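PDB 6TZ0: RNA-dependent RNA Polymerase, which catalyses RNA-templated RNA synthesis in the virus, making fully conservative plus strands during transcription and minus strands during genome replication. Local coordinates for residues L768-R773 against S1144-F1149; Q886-V891 against L1202-I1207; F498-P503 against S639-T644; L132-Q137 against I192-K197. All blocks are in the same frame, centred on the assembly; numbering follows the deposited sequence.

Interaction 1: L768-R773 against S1144-F1149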
# COMPACT_ATOMS: atom_id res chain seq x y z
N LEU A 768 24.42 5.25 9.26
CA LEU A 768 25.68 4.92 9.92
C LEU A 768 26.75 4.48 8.92
O LEU A 768 27.90 4.91 9.02
CB LEU A 768 25.44 3.86 10.99
CG LEU A 768 26.39 3.88 12.18
CD1 LEU A 768 25.67 3.30 13.36
CD2 LEU A 768 27.67 3.13 11.97
N PHE A 769 26.41 3.58 7.99
CA PHE A 769 27.38 3.19 6.98
C PHE A 769 27.27 4.00 5.70
O PHE A 769 28.14 3.88 4.83
CB PHE A 769 27.31 1.70 6.60
CG PHE A 769 27.97 0.77 7.58
CD1 PHE A 769 28.17 1.12 8.90
CD2 PHE A 769 28.58 -0.38 7.11
CE1 PHE A 769 28.80 0.28 9.76
CE2 PHE A 769 29.24 -1.22 7.97
CZ PHE A 769 29.36 -0.89 9.30
N ARG A 770 26.23 4.81 5.54
CA ARG A 770 26.09 5.64 4.36
C ARG A 770 26.68 7.03 4.57
O ARG A 770 26.44 7.93 3.76
CB ARG A 770 24.62 5.71 3.96
CG ARG A 770 23.69 6.22 5.02
CD ARG A 770 22.26 6.09 4.56
NE ARG A 770 21.80 4.71 4.45
CZ ARG A 770 20.63 4.36 3.95
NH1 ARG A 770 19.79 5.28 3.50
NH2 ARG A 770 20.27 3.09 3.89
N VAL A 771 27.48 7.20 5.61
CA VAL A 771 28.00 8.49 6.02
C VAL A 771 29.53 8.41 5.97
O VAL A 771 30.11 7.33 5.92
CB VAL A 771 27.50 8.86 7.44
CG1 VAL A 771 28.28 8.16 8.53
CG2 VAL A 771 27.42 10.32 7.65
N ARG A 772 30.18 9.57 5.98
CA ARG A 772 31.62 9.63 5.82
C ARG A 772 32.36 9.98 7.11
O ARG A 772 33.50 9.55 7.30
CB ARG A 772 31.96 10.63 4.71
CG ARG A 772 33.38 10.61 4.24
CD ARG A 772 33.55 11.49 3.04
NE ARG A 772 34.95 11.59 2.67
CZ ARG A 772 35.40 12.33 1.66
NH1 ARG A 772 34.56 13.03 0.92
NH2 ARG A 772 36.70 12.36 1.40
N ARG A 773 31.73 10.73 8.02
CA ARG A 773 32.31 11.02 9.33
C ARG A 773 31.23 10.80 10.39
O ARG A 773 30.41 11.69 10.64
CB ARG A 773 32.88 12.43 9.41
CG ARG A 773 33.59 12.71 10.71
CD ARG A 773 34.27 14.08 10.77
NE ARG A 773 33.33 15.20 10.77
CZ ARG A 773 33.33 16.17 9.87
NH1 ARG A 773 34.22 16.17 8.89
NH2 ARG A 773 32.44 17.15 9.95
N SER A 1144 21.50 -3.35 16.27
CA SER A 1144 20.62 -3.19 15.12
C SER A 1144 21.33 -3.64 13.85
O SER A 1144 22.55 -3.53 13.75
CB SER A 1144 20.16 -1.73 14.98
OG SER A 1144 19.33 -1.55 13.86
N PRO A 1145 20.59 -4.17 12.87
CA PRO A 1145 21.23 -4.57 11.61
C PRO A 1145 21.74 -3.41 10.77
O PRO A 1145 22.73 -3.59 10.06
CB PRO A 1145 20.12 -5.34 10.89
CG PRO A 1145 19.23 -5.81 11.97
CD PRO A 1145 19.23 -4.73 13.00
N ARG A 1146 21.09 -2.24 10.82
CA ARG A 1146 21.65 -1.07 10.14
C ARG A 1146 22.89 -0.56 10.84
O ARG A 1146 23.72 0.11 10.21
CB ARG A 1146 20.61 0.04 10.06
CG ARG A 1146 19.43 -0.27 9.18
CD ARG A 1146 19.85 -0.24 7.74
NE ARG A 1146 18.75 -0.54 6.83
CZ ARG A 1146 18.89 -0.67 5.52
NH1 ARG A 1146 17.84 -0.94 4.76
NH2 ARG A 1146 20.08 -0.52 4.96
N GLN A 1147 23.04 -0.85 12.13
CA GLN A 1147 24.19 -0.42 12.89
C GLN A 1147 25.39 -1.33 12.61
O GLN A 1147 26.51 -0.85 12.39
CB GLN A 1147 23.83 -0.42 14.38
CG GLN A 1147 24.84 0.22 15.29
CD GLN A 1147 24.39 0.22 16.73
OE1 GLN A 1147 23.36 -0.37 17.07
NE2 GLN A 1147 25.14 0.90 17.59
N LEU A 1148 25.17 -2.64 12.65
CA LEU A 1148 26.20 -3.64 12.34
C LEU A 1148 25.98 -4.17 10.93
O LEU A 1148 25.60 -5.32 10.71
CB LEU A 1148 26.15 -4.77 13.37
CG LEU A 1148 26.81 -4.75 14.76
CD1 LEU A 1148 28.29 -4.85 14.72
CD2 LEU A 1148 26.47 -3.51 15.53
N PHE A 1149 26.22 -3.29 9.95
CA PHE A 1149 25.79 -3.56 8.57
C PHE A 1149 26.71 -4.56 7.88
O PHE A 1149 26.27 -5.63 7.45
CB PHE A 1149 25.72 -2.23 7.82
CG PHE A 1149 25.21 -2.33 6.41
CD1 PHE A 1149 23.85 -2.41 6.16
CD2 PHE A 1149 26.08 -2.27 5.34
CE1 PHE A 1149 23.37 -2.48 4.86
CE2 PHE A 1149 25.61 -2.33 4.05
CZ PHE A 1149 24.26 -2.44 3.81

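Interaction 2: Q886-V891 against L1202-I1207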
# COMPACT_ATOMS: atom_id res chain seq x y z
N GLN A 886 39.46 -3.84 42.61
CA GLN A 886 40.72 -4.15 43.27
C GLN A 886 40.70 -3.96 44.79
O GLN A 886 41.73 -4.20 45.43
CB GLN A 886 41.88 -3.34 42.67
CG GLN A 886 41.92 -1.85 42.95
CD GLN A 886 42.76 -1.47 44.15
OE1 GLN A 886 43.72 -2.16 44.49
NE2 GLN A 886 42.41 -0.37 44.80
N GLN A 887 39.58 -3.56 45.39
CA GLN A 887 39.42 -3.70 46.83
C GLN A 887 38.09 -4.35 47.21
O GLN A 887 37.65 -4.20 48.36
CB GLN A 887 39.58 -2.37 47.58
CG GLN A 887 38.56 -1.28 47.31
CD GLN A 887 39.11 -0.18 46.44
OE1 GLN A 887 40.17 -0.32 45.83
NE2 GLN A 887 38.39 0.93 46.38
N ASN A 888 37.45 -5.06 46.27
CA ASN A 888 36.36 -6.00 46.53
C ASN A 888 35.14 -5.32 47.14
O ASN A 888 34.62 -5.74 48.17
CB ASN A 888 36.84 -7.16 47.42
CG ASN A 888 36.03 -8.44 47.24
OD1 ASN A 888 36.42 -9.50 47.73
ND2 ASN A 888 34.91 -8.36 46.52
N SER A 889 34.69 -4.24 46.51
CA SER A 889 33.52 -3.51 46.95
C SER A 889 32.52 -3.41 45.81
O SER A 889 32.83 -3.74 44.66
CB SER A 889 33.89 -2.11 47.45
OG SER A 889 34.40 -1.30 46.40
N MET A 890 31.30 -2.98 46.14
CA MET A 890 30.27 -2.71 45.15
C MET A 890 29.61 -1.36 45.36
O MET A 890 28.43 -1.20 45.04
CB MET A 890 29.21 -3.82 45.17
CG MET A 890 29.68 -5.16 44.65
SD MET A 890 28.37 -6.39 44.66
CE MET A 890 29.23 -7.83 44.06
N VAL A 891 30.34 -0.43 45.96
CA VAL A 891 29.76 0.85 46.27
C VAL A 891 29.82 1.82 45.12
O VAL A 891 30.89 2.20 44.64
CB VAL A 891 30.45 1.48 47.50
CG1 VAL A 891 29.96 2.90 47.71
CG2 VAL A 891 30.19 0.63 48.73
N LEU A 1202 38.05 -9.95 36.24
CA LEU A 1202 36.70 -10.07 36.75
C LEU A 1202 36.67 -9.76 38.24
O LEU A 1202 37.70 -9.73 38.91
CB LEU A 1202 36.13 -11.47 36.51
CG LEU A 1202 35.94 -11.87 35.05
CD1 LEU A 1202 35.44 -13.29 34.93
CD2 LEU A 1202 34.99 -10.94 34.34
N HIS A 1203 35.47 -9.52 38.74
CA HIS A 1203 35.17 -9.21 40.13
C HIS A 1203 34.76 -10.49 40.85
O HIS A 1203 34.10 -11.34 40.27
CB HIS A 1203 34.06 -8.17 40.19
CG HIS A 1203 33.78 -7.62 41.56
ND1 HIS A 1203 32.75 -8.06 42.34
CD2 HIS A 1203 34.42 -6.67 42.29
CE1 HIS A 1203 32.75 -7.41 43.49
NE2 HIS A 1203 33.75 -6.56 43.48
N PRO A 1204 35.20 -10.67 42.11
CA PRO A 1204 34.84 -11.90 42.84
C PRO A 1204 33.35 -12.02 43.11
O PRO A 1204 32.84 -13.13 43.23
CB PRO A 1204 35.65 -11.77 44.14
CG PRO A 1204 36.79 -10.90 43.78
CD PRO A 1204 36.25 -9.91 42.80
N GLY A 1205 32.64 -10.89 43.20
CA GLY A 1205 31.20 -10.93 43.25
C GLY A 1205 30.56 -11.41 41.97
O GLY A 1205 29.51 -12.05 42.00
N LEU A 1206 31.20 -11.13 40.82
CA LEU A 1206 30.70 -11.67 39.56
C LEU A 1206 30.85 -13.18 39.51
O LEU A 1206 29.93 -13.89 39.07
CB LEU A 1206 31.43 -11.01 38.39
CG LEU A 1206 30.96 -11.15 36.93
CD1 LEU A 1206 31.35 -9.91 36.19
CD2 LEU A 1206 31.54 -12.36 36.21
N ILE A 1207 31.99 -13.69 39.98
CA ILE A 1207 32.21 -15.14 40.06
C ILE A 1207 31.23 -15.77 41.03
O ILE A 1207 30.65 -16.83 40.76
CB ILE A 1207 33.67 -15.42 40.46
CG1 ILE A 1207 34.63 -14.74 39.49
CG2 ILE A 1207 33.94 -16.91 40.49
CD1 ILE A 1207 34.48 -15.20 38.07

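Interaction 3: F498-P503 against S639-T644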
# COMPACT_ATOMS: atom_id res chain seq x y z
N PHE A 498 -11.72 -7.48 -1.04
CA PHE A 498 -11.99 -8.91 -1.07
C PHE A 498 -11.99 -9.45 -2.50
O PHE A 498 -11.64 -10.61 -2.71
CB PHE A 498 -13.33 -9.19 -0.40
CG PHE A 498 -13.67 -10.64 -0.31
CD1 PHE A 498 -13.08 -11.44 0.64
CD2 PHE A 498 -14.60 -11.20 -1.17
CE1 PHE A 498 -13.40 -12.77 0.74
CE2 PHE A 498 -14.92 -12.53 -1.09
CZ PHE A 498 -14.32 -13.32 -0.13
N LEU A 499 -12.38 -8.63 -3.47
CA LEU A 499 -12.35 -9.09 -4.86
C LEU A 499 -10.93 -9.27 -5.37
O LEU A 499 -10.69 -10.13 -6.23
CB LEU A 499 -13.10 -8.12 -5.77
CG LEU A 499 -14.62 -8.17 -5.67
CD1 LEU A 499 -15.22 -7.12 -6.57
CD2 LEU A 499 -15.08 -9.56 -6.07
N SER A 500 -9.99 -8.50 -4.87
CA SER A 500 -8.60 -8.63 -5.29
C SER A 500 -7.81 -9.60 -4.42
O SER A 500 -6.58 -9.60 -4.51
CB SER A 500 -7.93 -7.27 -5.28
OG SER A 500 -7.87 -6.74 -3.97
N PHE A 501 -8.46 -10.42 -3.60
CA PHE A 501 -7.71 -11.23 -2.66
C PHE A 501 -7.29 -12.56 -3.27
O PHE A 501 -6.17 -13.02 -3.04
CB PHE A 501 -8.53 -11.45 -1.39
CG PHE A 501 -7.78 -12.18 -0.33
CD1 PHE A 501 -6.74 -11.57 0.33
CD2 PHE A 501 -8.14 -13.47 0.03
CE1 PHE A 501 -6.04 -12.23 1.31
CE2 PHE A 501 -7.44 -14.14 1.00
CZ PHE A 501 -6.40 -13.52 1.65
N MET A 502 -8.17 -13.20 -4.04
CA MET A 502 -7.79 -14.44 -4.70
C MET A 502 -6.79 -14.26 -5.86
O MET A 502 -5.93 -15.15 -6.01
CB MET A 502 -9.06 -15.19 -5.13
CG MET A 502 -8.82 -16.58 -5.71
SD MET A 502 -8.01 -17.75 -4.62
CE MET A 502 -9.35 -18.18 -3.52
N PRO A 503 -6.82 -13.20 -6.69
CA PRO A 503 -5.66 -12.97 -7.57
C PRO A 503 -4.34 -12.76 -6.84
O PRO A 503 -3.30 -13.24 -7.30
CB PRO A 503 -6.07 -11.72 -8.36
CG PRO A 503 -7.52 -11.80 -8.41
CD PRO A 503 -7.96 -12.35 -7.12
N SER A 639 -3.14 0.38 -6.61
CA SER A 639 -1.95 0.30 -5.77
C SER A 639 -2.21 0.39 -4.26
O SER A 639 -1.27 0.30 -3.46
CB SER A 639 -0.91 1.36 -6.19
OG SER A 639 0.25 1.27 -5.39
N GLY A 640 -3.47 0.53 -3.86
CA GLY A 640 -3.87 0.34 -2.48
C GLY A 640 -4.64 -0.95 -2.40
O GLY A 640 -5.55 -1.13 -1.59
N ARG A 641 -4.26 -1.86 -3.28
CA ARG A 641 -4.98 -3.08 -3.58
C ARG A 641 -4.20 -4.26 -3.00
O ARG A 641 -3.06 -4.12 -2.55
CB ARG A 641 -5.14 -3.17 -5.10
CG ARG A 641 -6.19 -4.06 -5.64
CD ARG A 641 -6.24 -3.89 -7.13
NE ARG A 641 -7.19 -4.78 -7.76
CZ ARG A 641 -7.39 -4.85 -9.07
NH1 ARG A 641 -8.27 -5.70 -9.55
NH2 ARG A 641 -6.70 -4.06 -9.88
N ALA A 642 -4.83 -5.44 -2.98
CA ALA A 642 -4.18 -6.60 -2.38
C ALA A 642 -3.06 -7.12 -3.27
O ALA A 642 -1.96 -7.42 -2.79
CB ALA A 642 -5.20 -7.69 -2.09
N ASP A 643 -3.30 -7.20 -4.58
CA ASP A 643 -2.35 -7.78 -5.53
C ASP A 643 -1.52 -6.73 -6.26
O ASP A 643 -1.22 -6.91 -7.43
CB ASP A 643 -3.09 -8.67 -6.53
CG ASP A 643 -4.20 -7.94 -7.27
OD1 ASP A 643 -4.48 -6.76 -6.97
OD2 ASP A 643 -4.80 -8.56 -8.17
N THR A 644 -1.14 -5.63 -5.61
CA THR A 644 -0.50 -4.56 -6.36
C THR A 644 0.97 -4.85 -6.67
O THR A 644 1.41 -4.64 -7.80
CB THR A 644 -0.68 -3.22 -5.64
OG1 THR A 644 0.06 -2.21 -6.34
CG2 THR A 644 -0.28 -3.28 -4.16

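Interaction 4: L132-Q137 against I192-K197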
# COMPACT_ATOMS: atom_id res chain seq x y z
N LEU A 132 -1.84 26.17 1.59
CA LEU A 132 -0.60 25.72 0.97
C LEU A 132 0.59 26.47 1.55
O LEU A 132 1.62 25.86 1.88
CB LEU A 132 -0.69 25.93 -0.54
CG LEU A 132 0.15 25.12 -1.54
CD1 LEU A 132 -0.47 25.23 -2.91
CD2 LEU A 132 1.56 25.55 -1.62
N MET A 133 0.48 27.79 1.66
CA MET A 133 1.62 28.59 2.09
C MET A 133 1.83 28.53 3.61
O MET A 133 2.96 28.67 4.08
CB MET A 133 1.43 30.03 1.59
CG MET A 133 2.53 31.01 1.97
SD MET A 133 2.46 32.57 1.08
CE MET A 133 0.95 33.28 1.69
N HIS A 134 0.78 28.26 4.38
CA HIS A 134 0.87 28.35 5.83
C HIS A 134 0.85 27.02 6.57
O HIS A 134 1.37 26.96 7.69
CB HIS A 134 -0.27 29.23 6.35
CG HIS A 134 -0.09 30.68 6.08
ND1 HIS A 134 -0.35 31.26 4.86
CD2 HIS A 134 0.32 31.69 6.89
CE1 HIS A 134 -0.10 32.55 4.92
NE2 HIS A 134 0.30 32.84 6.14
N VAL A 135 0.26 25.97 6.02
CA VAL A 135 0.09 24.71 6.73
C VAL A 135 1.00 23.62 6.19
O VAL A 135 1.65 22.91 6.97
CB VAL A 135 -1.39 24.26 6.70
CG1 VAL A 135 -1.58 22.92 7.39
CG2 VAL A 135 -2.28 25.30 7.35
N LYS A 136 1.10 23.48 4.87
CA LYS A 136 1.89 22.42 4.25
C LYS A 136 3.39 22.58 4.44
O LYS A 136 4.12 21.62 4.20
CB LYS A 136 1.59 22.33 2.76
CG LYS A 136 0.18 21.91 2.40
CD LYS A 136 -0.06 20.47 2.76
CE LYS A 136 -1.39 19.99 2.23
NZ LYS A 136 -2.51 20.65 2.94
N GLN A 137 3.87 23.75 4.87
CA GLN A 137 5.30 23.94 4.99
C GLN A 137 5.87 23.58 6.36
O GLN A 137 7.07 23.34 6.45
CB GLN A 137 5.69 25.38 4.66
CG GLN A 137 5.63 25.71 3.19
CD GLN A 137 6.15 27.10 2.89
OE1 GLN A 137 6.48 27.85 3.80
NE2 GLN A 137 6.22 27.44 1.61
N ILE A 192 1.96 28.22 10.22
CA ILE A 192 3.10 29.11 10.35
C ILE A 192 2.58 30.54 10.30
O ILE A 192 2.09 30.98 9.26
CB ILE A 192 4.13 28.86 9.25
CG1 ILE A 192 4.67 27.44 9.32
CG2 ILE A 192 5.26 29.87 9.34
CD1 ILE A 192 5.45 27.04 8.10
N ILE A 193 2.69 31.25 11.41
CA ILE A 193 2.29 32.65 11.44
C ILE A 193 3.47 33.51 11.03
O ILE A 193 4.57 33.39 11.60
CB ILE A 193 1.77 33.05 12.84
CG1 ILE A 193 0.48 32.31 13.19
CG2 ILE A 193 1.55 34.54 12.93
CD1 ILE A 193 0.67 31.07 14.05
N PHE A 194 3.27 34.36 10.03
CA PHE A 194 4.29 35.30 9.58
C PHE A 194 4.23 36.57 10.42
O PHE A 194 3.15 37.10 10.69
CB PHE A 194 4.09 35.65 8.11
CG PHE A 194 4.40 34.52 7.17
CD1 PHE A 194 5.68 34.34 6.69
CD2 PHE A 194 3.41 33.64 6.80
CE1 PHE A 194 5.96 33.29 5.83
CE2 PHE A 194 3.68 32.59 5.95
CZ PHE A 194 4.96 32.42 5.46
N ASN A 195 5.40 37.06 10.84
CA ASN A 195 5.50 38.37 11.45
C ASN A 195 5.86 39.45 10.44
O ASN A 195 5.26 40.53 10.44
CB ASN A 195 6.52 38.37 12.58
CG ASN A 195 6.04 37.64 13.80
OD1 ASN A 195 4.88 37.75 14.19
ND2 ASN A 195 6.93 36.88 14.43
N ASP A 196 6.83 39.18 9.58
CA ASP A 196 7.23 40.08 8.51
C ASP A 196 6.52 39.65 7.23
O ASP A 196 6.81 38.58 6.69
CB ASP A 196 8.74 40.07 8.32
CG ASP A 196 9.47 40.69 9.49
OD1 ASP A 196 8.95 41.66 10.08
OD2 ASP A 196 10.56 40.20 9.84
N LYS A 197 5.61 40.49 6.74
CA LYS A 197 4.90 40.17 5.51
C LYS A 197 5.73 40.42 4.26
O LYS A 197 5.33 40.01 3.17
CB LYS A 197 3.61 40.98 5.42
CG LYS A 197 2.64 40.76 6.56
CD LYS A 197 2.09 39.36 6.57
CE LYS A 197 0.96 39.22 7.58
NZ LYS A 197 1.44 39.34 8.99

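Interaction 1: L768-R773 against S1144-F1149
Phe769 and Phe1149 make the close-packed part of this contact, a good example of how two irregular loops can interlock through one aromatic ring. The CB of Phe1149 sits over a face of the Phe769 ring, 3.7 Å from its centroid, in a CH-pi contact that is displaced toward the CD2 rim. The two rings themselves meet obliquely, their centroids 5.7 Å apart and their planes at 65°. With CG of Phe1149 anti to its own backbone N (chi1 -176°), that ring is carried past Phe769, and it also meets the ring of Phe732. Next to this pair, CD1 of Leu768 rests against CG of Gln1147 at 3.7 Å. The chain of Gln1147 runs on, extended, to an amide whose NE2 donates to the carbonyls of Met863 and Thr865, so this buried polar end is satisfied beyond the two loops.

The flank formed by the partly exposed arginines is looser. Here NH2 of Arg770 comes to 3.8 Å from NH2 of Arg1146, with the two guanidinium planes almost perpendicular. The like charges probably disfavour closer approach; Arg770 NH1 bonds weakly to the carbonyl O of Phe735, and Arg1146 touches Asp766. In all, the loop between helices 754-766 and 774-786 is joined to a C-terminal loop in the interior, an arrangement in keeping with the cage-like, enclosed polymerases of the Reoviridae.

Interaction 2: Q886-V891 against L1202-I1207
His1203, Asn888 and Met890 account for most of this surface contact, in which the loop after helix 881-886 borders the start of helix 1204-1211, both in the C-terminal region of the polymerase. His1203, at the N-cap position of that helix, provides the central group. Its CG stands anti to the backbone N (chi1 -172°), which sends the imidazole out toward the 886-891 loop. There NE2 donates a weak, strongly bent hydrogen bond to the carbonyl O of Ser889, 3.2 Å away. The amide of Asn888 comes to the same end of the ring: ND2 lies 3.7 Å from His1203 NE2, and the amide plane stands nearly upright to the ring, at 83°. The same ND2 also reaches the neighbourhood of Pro1204 CG. Met890 approaches with its extended chain, setting the terminal methyl CE 3.6 Å from CE1 of the imidazole and 3.8 Å from CA of Gly1205, in the first turn of the helix. Leu1021 and Ile885 also touch His1203, while Asn888 and Met890 remain largely exposed. The chemistry therefore points to a join that rests on one buried ring and a methyl group, with a single weak polar bond that is consistent with a proton on NE2 of His1203.

Interaction 3: F498-P503 against S639-T644
OG of Ser500 is held between two backbone groups: it is hydrogen-bonded with the carbonyl O of Leu497 and weakly accepts the N-H of Ala642, 3.5 Å away. The 639-644 segment has the Ser-Gly loop and following helix expected of polymerase motif B in the palm of the right-hand fold, and this serine ties it to the junction of helices 494-499 and 501-508. The position of OG between the backbone N and the carbonyl carbon (chi1 64°) turns the hydroxyl toward the loop. Ala642 packs its methyl into the same place, CB lying 3.4 Å from both the O and the OG of Ser500. Arg641 runs extended alongside, its CG 3.6 Å from Ser500 OG, while CB of Ser500 comes up to the edge of the guanidinium. That group forms a salt bridge with Glu612 through NH1; its NE also lies near OD1 of Asp643, an attraction of charges alone. The side chain of Arg641 is about 9 Å from that of Asp552, a UTP-binding residue. Asp643, at the N-cap position of helix 644-665 though its side chain makes no capping bond, turns its other carboxylate oxygen to the proline: OD2 is 3.4 Å from CB of Pro503.

Interaction 4: L132-Q137 against I192-K197
Ile192 N donates a nearly straight hydrogen bond (161°) to the carbonyl O of His134, 2.9 Å away, and so fastens the hairpin of strands 183-186 and 191-194 to the C-terminal end of helix 121-134. The side chains around this bond pack between the helix end and the strand. His134 shows this most clearly. Its CG is anti to the carbonyl carbon (chi1 -74°), which swings the imidazole over the strand, and ND1 is occupied by the carbonyl O of Asp130 one helical turn earlier, so the rotation of the ring is set from within the helix. Another part of the ring is thereby offered to the strand: CD2 faces the carbonyl O of Ile192, which lies near the ring plane, and one face receives Phe194.

Phe194 comes in edge first. The planes stand at 85° and the centroids 5.0 Å apart in an offset edge-to-face pair, with CD2 of Phe194 3.3 Å from NE2 of His134 and CE2 over the imidazole face near its rim. Met133 adds an apolar touch from its CG to the same CE2. Asn195, just past the end of the strand, belongs to an observed ATP-binding site, as does Tyr184 of the partner strand, so the contact lies beside a hairpin that contributes to that site. Farther along the loop, Gln137 sends its NE2 away to the carbonyl O of Ser201. Ile192 holds CG1 anti to its carbonyl carbon and extends onward to CD1 (chi2 167°), which meets Gln137 CB at 3.8 Å.

How the interactions relate
The four contacts are spread widely through the chain and none touches another. Interaction 4 comes first in sequence, within the N-terminal region; interaction 3 follows in the catalytic region; interactions 1 and 2 come last and cross, since 886-891 falls between the two segments of interaction 1. Interaction 1 lies nearest the centre of the chain, its centre 36 to 37 Å from those of the other three. Interactions 2 and 3 are on opposite sides of the chain's centre, their own centres 62 Å apart. Interaction 4 includes a residue of an ATP site and interaction 3 lies near a UTP-binding residue, whereas interactions 1 and 2 knit distant sequence together away from those sites.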